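Local atomic coordinates of tRNA (guanine(26)-N(2))-dimethyltransferase (Pyrococcus horikoshii, PDB entry 2DUL), a protein that probably dimethylates guanine 26 of a number of tRNAs at its N(2) atom, using S-adenosyl-L-methionine as the methyl donor. Residues A[89-94]-A[112-117]; A[325-330]-A[366-371]; A[339-344]-A[360-365]. All coordinates share one frame; numbering follows the deposited sequence.

Contact 1. Residues A[89-94]-A[112-117]; sequences RNVMLN and KTIVIN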
ATOM      1  N   ARG A  89       4.164  15.561  23.324  1.00 24.33           N
ATOM      2  CA  ARG A  89       5.224  15.077  24.200  1.00 25.17           C
ATOM      3  C   ARG A  89       6.298  14.325  23.418  1.00 24.36           C
ATOM      4  O   ARG A  89       7.496  14.566  23.595  1.00 22.97           O
ATOM      5  CB  ARG A  89       4.645  14.151  25.272  1.00 29.67           C
ATOM      6  CG  ARG A  89       3.557  14.789  26.115  1.00 36.34           C
ATOM      7  CD  ARG A  89       3.192  13.900  27.294  1.00 43.33           C
ATOM      8  NE  ARG A  89       4.360  13.602  28.117  1.00 47.46           N
ATOM      9  CZ  ARG A  89       4.308  12.985  29.294  1.00 49.67           C
ATOM     10  NH1 ARG A  89       5.426  12.757  29.973  1.00 48.97           N
ATOM     11  NH2 ARG A  89       3.139  12.602  29.794  1.00 50.26           N
ATOM     12  N   ASN A  90       5.874  13.415  22.549  1.00 22.48           N
ATOM     13  CA  ASN A  90       6.834  12.641  21.780  1.00 23.68           C
ATOM     14  C   ASN A  90       7.643  13.481  20.813  1.00 23.59           C
ATOM     15  O   ASN A  90       8.819  13.205  20.589  1.00 23.84           O
ATOM     16  CB  ASN A  90       6.134  11.492  21.048  1.00 24.08           C
ATOM     17  CG  ASN A  90       5.667  10.408  22.000  1.00 27.05           C
ATOM     18  OD1 ASN A  90       6.282  10.189  23.045  1.00 26.52           O
ATOM     19  ND2 ASN A  90       4.590   9.715  21.642  1.00 24.71           N
ATOM     20  N   VAL A  91       7.027  14.509  20.242  1.00 23.18           N
ATOM     21  CA  VAL A  91       7.758  15.366  19.319  1.00 23.46           C
ATOM     22  C   VAL A  91       8.869  16.088  20.081  1.00 24.95           C
ATOM     23  O   VAL A  91      10.006  16.160  19.617  1.00 26.78           O
ATOM     24  CB  VAL A  91       6.822  16.398  18.646  1.00 22.81           C
ATOM     25  CG1 VAL A  91       7.641  17.491  17.962  1.00 23.96           C
ATOM     26  CG2 VAL A  91       5.949  15.696  17.619  1.00 19.96           C
ATOM     27  N   MET A  92       8.548  16.598  21.264  1.00 26.31           N
ATOM     28  CA  MET A  92       9.540  17.306  22.061  1.00 28.43           C
ATOM     29  C   MET A  92      10.585  16.373  22.660  1.00 29.01           C
ATOM     30  O   MET A  92      11.610  16.817  23.176  1.00 29.62           O
ATOM     31  CB  MET A  92       8.854  18.122  23.156  1.00 30.08           C
ATOM     32  CG  MET A  92       8.042  19.275  22.590  1.00 35.81           C
ATOM     33  SD  MET A  92       8.889  20.031  21.163  1.00 43.25           S
ATOM     34  CE  MET A  92      10.231  20.929  21.987  1.00 39.43           C
ATOM     35  N   LEU A  93      10.324  15.074  22.579  1.00 28.71           N
ATOM     36  CA  LEU A  93      11.260  14.087  23.093  1.00 29.69           C
ATOM     37  C   LEU A  93      12.323  13.828  22.031  1.00 29.67           C
ATOM     38  O   LEU A  93      13.393  13.301  22.328  1.00 30.62           O
ATOM     39  CB  LEU A  93      10.523  12.784  23.419  1.00 31.07           C
ATOM     40  CG  LEU A  93      11.332  11.657  24.069  1.00 33.71           C
ATOM     41  CD1 LEU A  93      11.950  12.161  25.367  1.00 34.58           C
ATOM     42  CD2 LEU A  93      10.427  10.460  24.329  1.00 33.57           C
ATOM     43  N   ASN A  94      12.028  14.224  20.797  1.00 28.48           N
ATOM     44  CA  ASN A  94      12.943  14.005  19.683  1.00 28.13           C
ATOM     45  C   ASN A  94      13.471  15.281  19.035  1.00 30.39           C
ATOM     46  O   ASN A  94      14.377  15.229  18.203  1.00 30.43           O
ATOM     47  CB  ASN A  94      12.244  13.151  18.624  1.00 28.90           C
ATOM     48  CG  ASN A  94      11.928  11.759  19.123  1.00 26.80           C
ATOM     49  OD1 ASN A  94      12.782  10.878  19.104  1.00 26.41           O
ATOM     50  ND2 ASN A  94      10.702  11.559  19.594  1.00 26.88           N
ATOM     51  N   LYS A 112      13.467  21.388  10.601  1.00 30.90           N
ATOM     52  CA  LYS A 112      12.275  20.854   9.978  1.00 29.63           C
ATOM     53  C   LYS A 112      11.108  21.473  10.734  1.00 27.52           C
ATOM     54  O   LYS A 112      11.197  21.713  11.939  1.00 25.56           O
ATOM     55  CB  LYS A 112      12.247  19.327  10.081  1.00 31.33           C
ATOM     56  CG  LYS A 112      13.379  18.664   9.315  1.00 33.09           C
ATOM     57  CD  LYS A 112      13.153  17.181   9.150  1.00 35.88           C
ATOM     58  CE  LYS A 112      14.263  16.558   8.318  1.00 36.22           C
ATOM     59  NZ  LYS A 112      14.397  17.225   6.998  1.00 39.98           N
ATOM     60  N   THR A 113      10.030  21.768  10.021  1.00 23.91           N
ATOM     61  CA  THR A 113       8.858  22.352  10.648  1.00 22.33           C
ATOM     62  C   THR A 113       7.896  21.220  10.959  1.00 21.74           C
ATOM     63  O   THR A 113       7.560  20.421  10.086  1.00 20.53           O
ATOM     64  CB  THR A 113       8.195  23.382   9.718  1.00 22.48           C
ATOM     65  OG1 THR A 113       9.084  24.491   9.559  1.00 25.39           O
ATOM     66  CG2 THR A 113       6.877  23.883  10.297  1.00 21.69           C
ATOM     67  N   ILE A 114       7.482  21.147  12.218  1.00 21.31           N
ATOM     68  CA  ILE A 114       6.569  20.107  12.671  1.00 19.48           C
ATOM     69  C   ILE A 114       5.268  20.761  13.115  1.00 18.82           C
ATOM     70  O   ILE A 114       5.270  21.688  13.926  1.00 19.36           O
ATOM     71  CB  ILE A 114       7.189  19.322  13.843  1.00 21.35           C
ATOM     72  CG1 ILE A 114       8.506  18.693  13.387  1.00 23.89           C
ATOM     73  CG2 ILE A 114       6.223  18.245  14.335  1.00 19.25           C
ATOM     74  CD1 ILE A 114       9.333  18.110  14.507  1.00 28.38           C
ATOM     75  N   VAL A 115       4.161  20.282  12.562  1.00 17.46           N
ATOM     76  CA  VAL A 115       2.848  20.819  12.882  1.00 18.32           C
ATOM     77  C   VAL A 115       1.990  19.706  13.466  1.00 19.76           C
ATOM     78  O   VAL A 115       1.675  18.729  12.786  1.00 21.34           O
ATOM     79  CB  VAL A 115       2.161  21.374  11.622  1.00 18.92           C
ATOM     80  CG1 VAL A 115       0.841  22.033  11.996  1.00 18.68           C
ATOM     81  CG2 VAL A 115       3.087  22.367  10.927  1.00 18.20           C
ATOM     82  N   ILE A 116       1.629  19.852  14.734  1.00 19.07           N
ATOM     83  CA  ILE A 116       0.807  18.860  15.413  1.00 19.96           C
ATOM     84  C   ILE A 116      -0.617  19.399  15.448  1.00 19.50           C
ATOM     85  O   ILE A 116      -0.871  20.494  15.953  1.00 19.64           O
ATOM     86  CB  ILE A 116       1.321  18.614  16.841  1.00 21.61           C
ATOM     87  CG1 ILE A 116       2.847  18.439  16.813  1.00 21.94           C
ATOM     88  CG2 ILE A 116       0.665  17.364  17.418  1.00 21.20           C
ATOM     89  CD1 ILE A 116       3.471  18.194  18.182  1.00 25.81           C
ATOM     90  N   ASN A 117      -1.547  18.613  14.921  1.00 19.11           N
ATOM     91  CA  ASN A 117      -2.935  19.031  14.826  1.00 21.61           C
ATOM     92  C   ASN A 117      -3.910  18.108  15.556  1.00 23.36           C
ATOM     93  O   ASN A 117      -3.770  16.885  15.530  1.00 23.19           O
ATOM     94  CB  ASN A 117      -3.313  19.105  13.340  1.00 23.25           C
ATOM     95  CG  ASN A 117      -4.478  20.036  13.069  1.00 26.82           C
ATOM     96  OD1 ASN A 117      -4.361  21.258  13.208  1.00 29.03           O
ATOM     97  ND2 ASN A 117      -5.609  19.467  12.673  1.00 23.91           N
TER
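V91 on helix 81-94 meets I114 and I116 on strand 113-118 with both of its methyls. CG1 goes to the first isoleucine, with V91 CG1 3.9 Å from I114 CD1. CG2 goes mainly to the second, with V91 CG2 3.6 Å from I116 CD1, but it also touches I114 CG2. Both pairs meet tip to tip. The valine torsion places the two methyls: CG1 stands anti to the backbone N (chi1 166°) and CG2 lies beside that N. Both isoleucines hold CG1 beside their own backbone N and run on extended, which sends CD1 out from the strand toward the helix. I114 also offers its branch methyl, CG2, to V91 CG1 at 4.0 Å. L76 of strand 73-78 and I63 of helix 60-68 touch V91 as well. Near the helix end, N94 ND2 bonds N90 O at 2.7 Å, tilted 26° from the carbonyl plane, and also reaches K12 O. This is helix-on-sheet packing in the class I methyltransferase fold. The side chain of I116 lies about 7 Å from that of D78, a predicted S-adenosyl-L-methionine site. No hydrogen bond joins the two segments, so the contact rests on the fit of buried methyl groups.

Contact 2. Residues A[325-330]-A[366-371]; sequences HAIGRR and APYEVF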
ATOM      1  N   HIS A 325      -0.381 -25.231  -4.864  1.00 30.15           N
ATOM      2  CA  HIS A 325      -1.134 -26.000  -3.884  1.00 31.30           C
ATOM      3  C   HIS A 325      -2.633 -26.002  -4.188  1.00 29.28           C
ATOM      4  O   HIS A 325      -3.242 -27.061  -4.339  1.00 28.01           O
ATOM      5  CB  HIS A 325      -0.880 -25.449  -2.481  1.00 35.54           C
ATOM      6  CG  HIS A 325      -1.524 -26.252  -1.397  1.00 41.94           C
ATOM      7  ND1 HIS A 325      -2.869 -26.172  -1.108  1.00 45.09           N
ATOM      8  CD2 HIS A 325      -1.016 -27.189  -0.561  1.00 44.67           C
ATOM      9  CE1 HIS A 325      -3.162 -27.024  -0.141  1.00 45.24           C
ATOM     10  NE2 HIS A 325      -2.055 -27.654   0.208  1.00 45.40           N
ATOM     11  N   ALA A 326      -3.222 -24.816  -4.290  1.00 27.81           N
ATOM     12  CA  ALA A 326      -4.652 -24.698  -4.566  1.00 26.73           C
ATOM     13  C   ALA A 326      -5.059 -25.375  -5.875  1.00 25.99           C
ATOM     14  O   ALA A 326      -6.085 -26.051  -5.935  1.00 24.79           O
ATOM     15  CB  ALA A 326      -5.063 -23.225  -4.585  1.00 25.99           C
ATOM     16  N   ILE A 327      -4.262 -25.191  -6.924  1.00 24.98           N
ATOM     17  CA  ILE A 327      -4.575 -25.796  -8.212  1.00 24.88           C
ATOM     18  C   ILE A 327      -4.526 -27.314  -8.098  1.00 25.10           C
ATOM     19  O   ILE A 327      -5.331 -28.017  -8.708  1.00 24.86           O
ATOM     20  CB  ILE A 327      -3.608 -25.314  -9.316  1.00 26.00           C
ATOM     21  CG1 ILE A 327      -3.853 -23.825  -9.593  1.00 27.74           C
ATOM     22  CG2 ILE A 327      -3.812 -26.130 -10.587  1.00 26.27           C
ATOM     23  CD1 ILE A 327      -2.970 -23.226 -10.679  1.00 27.36           C
ATOM     24  N   GLY A 328      -3.581 -27.816  -7.311  1.00 25.80           N
ATOM     25  CA  GLY A 328      -3.485 -29.250  -7.113  1.00 26.83           C
ATOM     26  C   GLY A 328      -4.775 -29.774  -6.496  1.00 27.88           C
ATOM     27  O   GLY A 328      -5.289 -30.819  -6.907  1.00 27.10           O
ATOM     28  N   ARG A 329      -5.309 -29.051  -5.514  1.00 26.88           N
ATOM     29  CA  ARG A 329      -6.549 -29.474  -4.861  1.00 29.41           C
ATOM     30  C   ARG A 329      -7.763 -29.348  -5.780  1.00 28.74           C
ATOM     31  O   ARG A 329      -8.649 -30.205  -5.767  1.00 28.18           O
ATOM     32  CB  ARG A 329      -6.792 -28.662  -3.583  1.00 31.62           C
ATOM     33  CG  ARG A 329      -5.726 -28.843  -2.518  1.00 34.58           C
ATOM     34  CD  ARG A 329      -6.080 -28.120  -1.222  1.00 39.95           C
ATOM     35  NE  ARG A 329      -7.222 -28.719  -0.533  1.00 44.22           N
ATOM     36  CZ  ARG A 329      -8.491 -28.395  -0.759  1.00 46.74           C
ATOM     37  NH1 ARG A 329      -8.789 -27.467  -1.657  1.00 49.36           N
ATOM     38  NH2 ARG A 329      -9.462 -29.004  -0.090  1.00 46.77           N
ATOM     39  N   ARG A 330      -7.807 -28.282  -6.576  1.00 26.71           N
ATOM     40  CA  ARG A 330      -8.927 -28.065  -7.489  1.00 25.99           C
ATOM     41  C   ARG A 330      -8.973 -29.120  -8.590  1.00 26.22           C
ATOM     42  O   ARG A 330     -10.030 -29.686  -8.873  1.00 26.55           O
ATOM     43  CB  ARG A 330      -8.847 -26.665  -8.117  1.00 25.95           C
ATOM     44  CG  ARG A 330      -9.047 -25.520  -7.126  1.00 27.80           C
ATOM     45  CD  ARG A 330      -9.025 -24.156  -7.817  1.00 28.29           C
ATOM     46  NE  ARG A 330      -9.108 -23.055  -6.855  1.00 27.76           N
ATOM     47  CZ  ARG A 330     -10.207 -22.709  -6.187  1.00 29.66           C
ATOM     48  NH1 ARG A 330     -11.345 -23.368  -6.372  1.00 28.91           N
ATOM     49  NH2 ARG A 330     -10.164 -21.708  -5.316  1.00 28.74           N
ATOM     50  N   ALA A 366       3.850 -17.947 -18.685  1.00 23.25           N
ATOM     51  CA  ALA A 366       3.324 -19.169 -19.289  1.00 22.56           C
ATOM     52  C   ALA A 366       1.806 -19.296 -19.256  1.00 23.26           C
ATOM     53  O   ALA A 366       1.155 -18.852 -18.316  1.00 22.11           O
ATOM     54  CB  ALA A 366       3.948 -20.389 -18.614  1.00 22.71           C
ATOM     55  N   PRO A 367       1.224 -19.900 -20.304  1.00 22.26           N
ATOM     56  CA  PRO A 367      -0.228 -20.088 -20.371  1.00 23.69           C
ATOM     57  C   PRO A 367      -0.610 -21.102 -19.293  1.00 21.95           C
ATOM     58  O   PRO A 367       0.210 -21.928 -18.900  1.00 22.98           O
ATOM     59  CB  PRO A 367      -0.446 -20.652 -21.776  1.00 23.08           C
ATOM     60  CG  PRO A 367       0.730 -20.119 -22.554  1.00 24.56           C
ATOM     61  CD  PRO A 367       1.860 -20.280 -21.578  1.00 23.35           C
ATOM     62  N   TYR A 368      -1.846 -21.033 -18.820  1.00 23.05           N
ATOM     63  CA  TYR A 368      -2.332 -21.956 -17.799  1.00 22.43           C
ATOM     64  C   TYR A 368      -2.050 -23.426 -18.131  1.00 22.21           C
ATOM     65  O   TYR A 368      -1.560 -24.179 -17.289  1.00 23.16           O
ATOM     66  CB  TYR A 368      -3.839 -21.766 -17.610  1.00 22.18           C
ATOM     67  CG  TYR A 368      -4.472 -22.799 -16.701  1.00 24.39           C
ATOM     68  CD1 TYR A 368      -4.360 -22.703 -15.313  1.00 24.62           C
ATOM     69  CD2 TYR A 368      -5.173 -23.881 -17.234  1.00 25.39           C
ATOM     70  CE1 TYR A 368      -4.936 -23.667 -14.471  1.00 25.85           C
ATOM     71  CE2 TYR A 368      -5.750 -24.849 -16.411  1.00 25.90           C
ATOM     72  CZ  TYR A 368      -5.628 -24.739 -15.034  1.00 26.22           C
ATOM     73  OH  TYR A 368      -6.186 -25.707 -14.232  1.00 25.97           O
ATOM     74  N   GLU A 369      -2.368 -23.841 -19.353  1.00 23.43           N
ATOM     75  CA  GLU A 369      -2.155 -25.229 -19.747  1.00 24.24           C
ATOM     76  C   GLU A 369      -0.696 -25.649 -19.684  1.00 22.68           C
ATOM     77  O   GLU A 369      -0.392 -26.792 -19.344  1.00 23.21           O
ATOM     78  CB  GLU A 369      -2.705 -25.480 -21.151  1.00 24.94           C
ATOM     79  CG  GLU A 369      -4.211 -25.301 -21.280  1.00 29.39           C
ATOM     80  CD  GLU A 369      -5.014 -26.171 -20.315  1.00 31.74           C
ATOM     81  OE1 GLU A 369      -4.540 -27.263 -19.929  1.00 30.59           O
ATOM     82  OE2 GLU A 369      -6.141 -25.764 -19.963  1.00 34.57           O
ATOM     83  N   VAL A 370       0.211 -24.737 -20.016  1.00 22.30           N
ATOM     84  CA  VAL A 370       1.633 -25.062 -19.953  1.00 22.71           C
ATOM     85  C   VAL A 370       2.034 -25.214 -18.486  1.00 23.10           C
ATOM     86  O   VAL A 370       2.828 -26.083 -18.141  1.00 23.68           O
ATOM     87  CB  VAL A 370       2.495 -23.963 -20.599  1.00 21.55           C
ATOM     88  CG1 VAL A 370       3.967 -24.203 -20.284  1.00 22.68           C
ATOM     89  CG2 VAL A 370       2.277 -23.957 -22.105  1.00 23.68           C
ATOM     90  N   PHE A 371       1.479 -24.363 -17.627  1.00 21.75           N
ATOM     91  CA  PHE A 371       1.785 -24.433 -16.202  1.00 22.98           C
ATOM     92  C   PHE A 371       1.358 -25.786 -15.636  1.00 21.82           C
ATOM     93  O   PHE A 371       2.120 -26.438 -14.927  1.00 22.87           O
ATOM     94  CB  PHE A 371       1.059 -23.318 -15.437  1.00 21.89           C
ATOM     95  CG  PHE A 371       1.397 -23.270 -13.970  1.00 22.06           C
ATOM     96  CD1 PHE A 371       2.580 -22.679 -13.534  1.00 20.14           C
ATOM     97  CD2 PHE A 371       0.536 -23.828 -13.025  1.00 22.35           C
ATOM     98  CE1 PHE A 371       2.905 -22.641 -12.175  1.00 21.57           C
ATOM     99  CE2 PHE A 371       0.850 -23.799 -11.660  1.00 20.84           C
ATOM    100  CZ  PHE A 371       2.035 -23.204 -11.235  1.00 20.93           C
TER
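P367 O takes two backbone bonds at the start of helix 368-375. One, 3.0 Å long, comes from the N of F371, which meets I327 across the contact; the other, from V370 N, is weak. P367 is the N-cap residue, and these bonds begin the helix that presents Y368 and F371 to I327 of helix 324-331. I327 makes the contact with one atom, its end methyl. Its chain is fully extended (chi2 -179°), which carries CD1 away from its own helix. I327 CD1 lies 4.0 Å from F371 CE2, and the approach is neither over the ring face nor at its edge. F371 swings its ring anti to the backbone N (chi1 -176°), toward helix 324-331. The same CD1 is 4.3 Å from Y368 CE1 and comes to that ring at its edge, near the plane. One methyl thus touches both rings, which stand one helical turn apart. Y368 is apolar in this contact but polar at its end, where OH bonds T256 O. E369 OE2 lies in the plane of the Y368 ring at its edge, 3.5 Å from Y368 CD2, where the ring hydrogens are probably slightly positive. I327 also packs on I372 and I375, and the F371 ring meets that of Y322 with planes at about 35°. The contact joins two helices of the C-terminal part of the chain, well away from the annotated S-adenosyl-L-methionine sites. No polar bond links the two segments. The aliphatic tip is buried against two aromatic rings, while the tyrosine hydroxyl is satisfied by a carbonyl beyond them.

Contact 3. Residues A[339-344]-A[360-365]; sequences EEIISA and TGIKTS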
ATOM      1  N   GLU A 339      10.097 -24.600  -6.263  1.00 33.47           N
ATOM      2  CA  GLU A 339      11.420 -24.344  -6.825  1.00 35.80           C
ATOM      3  C   GLU A 339      11.638 -25.120  -8.120  1.00 34.54           C
ATOM      4  O   GLU A 339      12.213 -24.600  -9.075  1.00 33.96           O
ATOM      5  CB  GLU A 339      12.517 -24.721  -5.826  1.00 40.62           C
ATOM      6  CG  GLU A 339      13.912 -24.314  -6.287  1.00 46.50           C
ATOM      7  CD  GLU A 339      15.021 -24.887  -5.421  1.00 51.15           C
ATOM      8  OE1 GLU A 339      14.979 -24.698  -4.185  1.00 53.15           O
ATOM      9  OE2 GLU A 339      15.939 -25.525  -5.981  1.00 52.79           O
ATOM     10  N   GLU A 340      11.176 -26.367  -8.145  1.00 33.68           N
ATOM     11  CA  GLU A 340      11.323 -27.221  -9.322  1.00 33.78           C
ATOM     12  C   GLU A 340      10.507 -26.694 -10.501  1.00 31.34           C
ATOM     13  O   GLU A 340      10.958 -26.716 -11.650  1.00 29.64           O
ATOM     14  CB  GLU A 340      10.874 -28.650  -8.991  1.00 36.52           C
ATOM     15  CG  GLU A 340      11.712 -29.327  -7.916  1.00 42.71           C
ATOM     16  CD  GLU A 340      11.115 -30.640  -7.427  1.00 45.56           C
ATOM     17  OE1 GLU A 340      11.799 -31.342  -6.652  1.00 48.45           O
ATOM     18  OE2 GLU A 340       9.967 -30.970  -7.804  1.00 45.29           O
ATOM     19  N   ILE A 341       9.303 -26.219 -10.208  1.00 28.25           N
ATOM     20  CA  ILE A 341       8.417 -25.700 -11.238  1.00 25.87           C
ATOM     21  C   ILE A 341       8.982 -24.434 -11.870  1.00 24.71           C
ATOM     22  O   ILE A 341       8.953 -24.276 -13.091  1.00 24.38           O
ATOM     23  CB  ILE A 341       7.018 -25.410 -10.656  1.00 25.47           C
ATOM     24  CG1 ILE A 341       6.411 -26.709 -10.118  1.00 24.16           C
ATOM     25  CG2 ILE A 341       6.118 -24.816 -11.726  1.00 23.75           C
ATOM     26  CD1 ILE A 341       5.160 -26.515  -9.282  1.00 26.69           C
ATOM     27  N   ILE A 342       9.491 -23.532 -11.040  1.00 24.04           N
ATOM     28  CA  ILE A 342      10.062 -22.294 -11.552  1.00 26.16           C
ATOM     29  C   ILE A 342      11.237 -22.614 -12.468  1.00 26.50           C
ATOM     30  O   ILE A 342      11.358 -22.047 -13.558  1.00 27.27           O
ATOM     31  CB  ILE A 342      10.537 -21.369 -10.403  1.00 26.06           C
ATOM     32  CG1 ILE A 342       9.327 -20.861  -9.613  1.00 25.69           C
ATOM     33  CG2 ILE A 342      11.332 -20.192 -10.973  1.00 25.29           C
ATOM     34  CD1 ILE A 342       9.678 -19.956  -8.449  1.00 28.00           C
ATOM     35  N   SER A 343      12.103 -23.522 -12.028  1.00 27.41           N
ATOM     36  CA  SER A 343      13.260 -23.909 -12.833  1.00 29.11           C
ATOM     37  C   SER A 343      12.811 -24.497 -14.166  1.00 28.32           C
ATOM     38  O   SER A 343      13.355 -24.160 -15.220  1.00 27.63           O
ATOM     39  CB  SER A 343      14.124 -24.930 -12.084  1.00 30.49           C
ATOM     40  OG  SER A 343      14.707 -24.350 -10.931  1.00 34.74           O
ATOM     41  N   ALA A 344      11.809 -25.368 -14.114  1.00 26.63           N
ATOM     42  CA  ALA A 344      11.286 -25.999 -15.319  1.00 26.24           C
ATOM     43  C   ALA A 344      10.696 -24.975 -16.289  1.00 26.17           C
ATOM     44  O   ALA A 344      10.910 -25.062 -17.497  1.00 24.79           O
ATOM     45  CB  ALA A 344      10.231 -27.036 -14.946  1.00 28.25           C
ATOM     46  N   THR A 360       3.111 -20.385  -2.007  1.00 30.78           N
ATOM     47  CA  THR A 360       3.072 -21.405  -3.053  1.00 29.96           C
ATOM     48  C   THR A 360       2.642 -20.833  -4.405  1.00 29.16           C
ATOM     49  O   THR A 360       2.359 -21.580  -5.344  1.00 28.48           O
ATOM     50  CB  THR A 360       2.117 -22.554  -2.673  1.00 32.76           C
ATOM     51  OG1 THR A 360       0.844 -22.014  -2.290  1.00 36.84           O
ATOM     52  CG2 THR A 360       2.694 -23.359  -1.514  1.00 33.93           C
ATOM     53  N   GLY A 361       2.609 -19.510  -4.506  1.00 25.47           N
ATOM     54  CA  GLY A 361       2.207 -18.891  -5.755  1.00 23.41           C
ATOM     55  C   GLY A 361       3.362 -18.649  -6.709  1.00 22.53           C
ATOM     56  O   GLY A 361       4.477 -18.345  -6.290  1.00 21.55           O
ATOM     57  N   ILE A 362       3.102 -18.796  -8.003  1.00 22.44           N
ATOM     58  CA  ILE A 362       4.135 -18.563  -8.999  1.00 21.19           C
ATOM     59  C   ILE A 362       3.617 -17.618 -10.073  1.00 20.97           C
ATOM     60  O   ILE A 362       2.583 -17.878 -10.697  1.00 20.23           O
ATOM     61  CB  ILE A 362       4.584 -19.877  -9.684  1.00 21.56           C
ATOM     62  CG1 ILE A 362       5.240 -20.808  -8.664  1.00 21.43           C
ATOM     63  CG2 ILE A 362       5.573 -19.562 -10.807  1.00 20.33           C
ATOM     64  CD1 ILE A 362       5.488 -22.208  -9.196  1.00 24.04           C
ATOM     65  N   LYS A 363       4.329 -16.512 -10.257  1.00 20.54           N
ATOM     66  CA  LYS A 363       3.992 -15.527 -11.277  1.00 22.87           C
ATOM     67  C   LYS A 363       4.705 -16.044 -12.518  1.00 22.62           C
ATOM     68  O   LYS A 363       5.888 -16.389 -12.458  1.00 23.06           O
ATOM     69  CB  LYS A 363       4.569 -14.150 -10.917  1.00 24.49           C
ATOM     70  CG  LYS A 363       3.550 -13.021 -10.722  1.00 29.10           C
ATOM     71  CD  LYS A 363       3.022 -12.985  -9.310  1.00 29.15           C
ATOM     72  CE  LYS A 363       2.386 -11.636  -8.970  1.00 25.89           C
ATOM     73  NZ  LYS A 363       1.203 -11.286  -9.808  1.00 21.55           N
ATOM     74  N   THR A 364       4.005 -16.109 -13.640  1.00 22.19           N
ATOM     75  CA  THR A 364       4.640 -16.588 -14.852  1.00 21.95           C
ATOM     76  C   THR A 364       3.954 -16.098 -16.110  1.00 22.44           C
ATOM     77  O   THR A 364       2.753 -15.825 -16.113  1.00 20.65           O
ATOM     78  CB  THR A 364       4.685 -18.129 -14.890  1.00 22.37           C
ATOM     79  OG1 THR A 364       5.362 -18.555 -16.078  1.00 21.34           O
ATOM     80  CG2 THR A 364       3.282 -18.712 -14.881  1.00 21.96           C
ATOM     81  N   SER A 365       4.733 -15.984 -17.180  1.00 22.52           N
ATOM     82  CA  SER A 365       4.206 -15.554 -18.467  1.00 23.85           C
ATOM     83  C   SER A 365       3.559 -16.746 -19.173  1.00 24.56           C
ATOM     84  O   SER A 365       2.805 -16.580 -20.131  1.00 25.43           O
ATOM     85  CB  SER A 365       5.343 -15.000 -19.334  1.00 24.56           C
ATOM     86  OG  SER A 365       6.377 -15.964 -19.501  1.00 24.22           O
TER
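Helix 338-347 packs against strand 361-364, with I342 CA and I362 CA 7.5 Å apart at the nearest point. I362 points at the helix and meets two successive isoleucines, I341 and I342. With CG1 beside the backbone N (chi1 -64°) and the chain extended beyond it, CD1 reaches the helix. There I362 CD1 lies 3.7 Å from I341 CG2. I341 CB is almost as near, 3.8 Å from I362 CD1, so the end methyl rests against the branch point of I341. I342 meets I362 along its flank. I342 CG1 is 4.1 Å from I362 CD1 and equally far from I362 CG2, so it faces both methyls of the strand residue. In both pairs the side chains cross obliquely. The branch methyl I341 CG2 is placed by that residue's first torsion, which puts it anti to the backbone N. With I362 cut back to an alanine, the space now filled by its CD1 would probably be left as a gap beside I341 CG2 and I342 CG1. Within the helix, E339 O accepts two bonds from one residue: S343 N and S343 OG, each at 3.1 Å, approach from opposite faces of the carbonyl plane. The strand is the middle one of a three-stranded antiparallel sheet, where I362 pairs with Y322 and K363 with T353 through the backbone. K363 NZ forms a salt bridge with E194 and bonds I318 O and L320 O. The contact therefore fastens a helix to a small sheet. The three isoleucines bury only carbon against carbon, and the polar bonds run within the helix or from the strand to other partners.

Contact 1 comes first in the chain; both segments of contact 3 fall between the two segments of contact 2. Contact 1 packs a helix on the large mixed sheet of the methyltransferase fold. Its centre lies about 53 Å from that of contact 2 and about 48 Å from that of contact 3, across the centre of the chain. Contacts 2 and 3 are neighbours, with centres about 10 Å apart. F371 joins them: F371 CE1 lies 3.9 Å from I341 CG2 and 4.0 Å from I362 CD1. Helices 324-331, 338-347 and 368-375 thus pack together with strand 361-364 as one C-terminal unit, distant from the predicted cofactor site near contact 1.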